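Local structure of Exo-beta-1,3-glucanase (Streptomyces sp. SirexAA-E, 4PEY) at residues A131-R135 against Q369-V373. The protein hydrolyses laminarin and laminarioligosaccharides as a secreted exo-beta-1,3-glucanase of glycoside hydrolase family 55, yielding glucose and laminaribiose. The protein carries 1 engineered substitution. Residues are numbered along the deposited sequence; the frame is centred on the assembly and turned at random.
Sequences AAPFR and QDVFV
R135 grips the carboxylate of D370 side-on with two nitrogens, a buried salt bridge made of two hydrogen bonds. R135 NE meets D370 OD2 at 2.8 Å on the syn side but tilted from the carboxylate plane, while NH2 of R135 meets D370 OD1, also at 2.8 Å, from above that plane; the guanidinium and carboxylate planes stand 57° apart. R135 reaches D370 because its chain is extended from CG to NE (chi2 178°, chi3 -177°). P133 offers an apolar ring to both F372 and the D370 carboxylate, with P133 CG 3.4 Å from D370 OD2 and P133 CD 4.0 Å from F372 CZ. The small methyl of A131 suits its place: A131 CB sits over the F372 ring, 3.5 Å from the centroid, in a CH-pi contact, and lets the backbone come close, A131 CA lying 3.6 Å from F372 CE1. This contact joins the two right-handed beta-helices of family 55: strand 134-135 belongs to the first, strand 367-375 to the second. An alanine in place of R135 is likely to cost D370 both guanidinium bonds, leaving OD1 to H398 and OD2 without its mate. Farther out, H398 ND1 hydrogen-bonds D370 OD1, and the H398 ring meets F372 edge-to-face. D397 takes a hydrogen bond from Q369 NE2 and forms a long, weak ion pair with R135. W400 touches A131 and F372.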
loop_
_atom_site.group_PDB
_atom_site.type_symbol
_atom_site.label_atom_id
_atom_site.label_comp_id
_atom_site.label_asym_id
_atom_site.label_seq_id
_atom_site.Cartn_x
_atom_site.Cartn_y
_atom_site.Cartn_z
ATOM N N ALA A 131 0.128 4.728 1.714
ATOM C CA ALA A 131 -0.459 3.811 2.698
ATOM C C ALA A 131 -1.793 4.324 3.222
ATOM O O ALA A 131 -2.038 4.333 4.434
ATOM C CB ALA A 131 0.508 3.553 3.863
ATOM N N ALA A 132 -2.661 4.737 2.307
ATOM C CA ALA A 132 -3.972 5.247 2.703
ATOM C C ALA A 132 -5.051 4.693 1.771
ATOM O O ALA A 132 -5.706 5.447 1.028
ATOM C CB ALA A 132 -3.975 6.771 2.695
ATOM N N PRO A 133 -5.235 3.365 1.797
ATOM C CA PRO A 133 -6.110 2.719 0.812
ATOM C C PRO A 133 -7.589 3.080 0.923
ATOM O O PRO A 133 -8.123 3.332 2.004
ATOM C CB PRO A 133 -5.907 1.226 1.101
ATOM C CG PRO A 133 -5.525 1.182 2.553
ATOM C CD PRO A 133 -4.645 2.388 2.734
ATOM N N PHE A 134 -8.236 3.061 -0.236
ATOM C CA PHE A 134 -9.639 3.402 -0.420
ATOM C C PHE A 134 -10.219 2.227 -1.219
ATOM O O PHE A 134 -10.022 2.144 -2.439
ATOM C CB PHE A 134 -9.725 4.744 -1.162
ATOM C CG PHE A 134 -11.076 5.427 -1.144
ATOM C CD1 PHE A 134 -11.417 6.298 -0.118
ATOM C CD2 PHE A 134 -11.954 5.291 -2.216
ATOM C CE1 PHE A 134 -12.637 6.978 -0.118
ATOM C CE2 PHE A 134 -13.170 5.977 -2.229
ATOM C CZ PHE A 134 -13.512 6.812 -1.171
ATOM N N ARG A 135 -10.873 1.291 -0.526
ATOM C CA ARG A 135 -11.332 0.029 -1.126
ATOM C C ARG A 135 -12.825 -0.212 -0.979
ATOM O O ARG A 135 -13.396 0.093 0.060
ATOM C CB ARG A 135 -10.630 -1.173 -0.484
ATOM C CG ARG A 135 -9.139 -1.298 -0.726
ATOM C CD ARG A 135 -8.596 -2.518 0.028
ATOM N NE ARG A 135 -7.145 -2.665 -0.098
ATOM C CZ ARG A 135 -6.522 -3.307 -1.081
ATOM N NH1 ARG A 135 -7.218 -3.876 -2.066
ATOM N NH2 ARG A 135 -5.190 -3.363 -1.085
ATOM N N GLN A 369 -1.626 -7.518 0.898
ATOM C CA GLN A 369 -2.493 -6.384 0.569
ATOM C C GLN A 369 -2.510 -5.364 1.697
ATOM O O GLN A 369 -2.736 -5.736 2.844
ATOM C CB GLN A 369 -3.916 -6.864 0.288
ATOM C CG GLN A 369 -4.028 -7.636 -0.999
ATOM C CD GLN A 369 -5.404 -8.219 -1.199
ATOM O OE1 GLN A 369 -5.828 -9.112 -0.457
ATOM N NE2 GLN A 369 -6.119 -7.719 -2.207
ATOM N N ASP A 370 -2.269 -4.091 1.380
ATOM C CA ASP A 370 -2.174 -3.065 2.418
ATOM C C ASP A 370 -1.211 -3.543 3.490
ATOM O O ASP A 370 -1.512 -3.497 4.685
ATOM C CB ASP A 370 -3.540 -2.738 3.045
ATOM C CG ASP A 370 -4.536 -2.188 2.036
ATOM O OD1 ASP A 370 -4.116 -1.710 0.960
ATOM O OD2 ASP A 370 -5.752 -2.222 2.330
ATOM N N VAL A 371 -0.067 -4.041 3.042
ATOM C CA VAL A 371 1.035 -4.355 3.927
ATOM C C VAL A 371 2.039 -3.224 3.776
ATOM O O VAL A 371 2.509 -2.913 2.671
ATOM C CB VAL A 371 1.661 -5.722 3.603
ATOM C CG1 VAL A 371 2.959 -5.924 4.379
ATOM C CG2 VAL A 371 0.653 -6.832 3.908
ATOM N N PHE A 372 2.330 -2.580 4.893
ATOM C CA PHE A 372 3.209 -1.425 4.897
ATOM C C PHE A 372 4.433 -1.755 5.729
ATOM O O PHE A 372 4.341 -2.481 6.721
ATOM C CB PHE A 372 2.463 -0.201 5.438
ATOM C CG PHE A 372 1.111 -0.010 4.804
ATOM C CD1 PHE A 372 0.986 0.029 3.421
ATOM C CD2 PHE A 372 -0.038 0.080 5.576
ATOM C CE1 PHE A 372 -0.251 0.175 2.817
ATOM C CE2 PHE A 372 -1.284 0.237 4.979
ATOM C CZ PHE A 372 -1.394 0.282 3.599
ATOM N N VAL A 373 5.585 -1.248 5.311
ATOM C CA VAL A 373 6.805 -1.447 6.074
ATOM C C VAL A 373 7.430 -0.093 6.347
ATOM O O VAL A 373 7.454 0.772 5.469
ATOM C CB VAL A 373 7.801 -2.363 5.332
ATOM C CG1 VAL A 373 9.087 -2.527 6.149
ATOM C CG2 VAL A 373 7.154 -3.721 5.059
#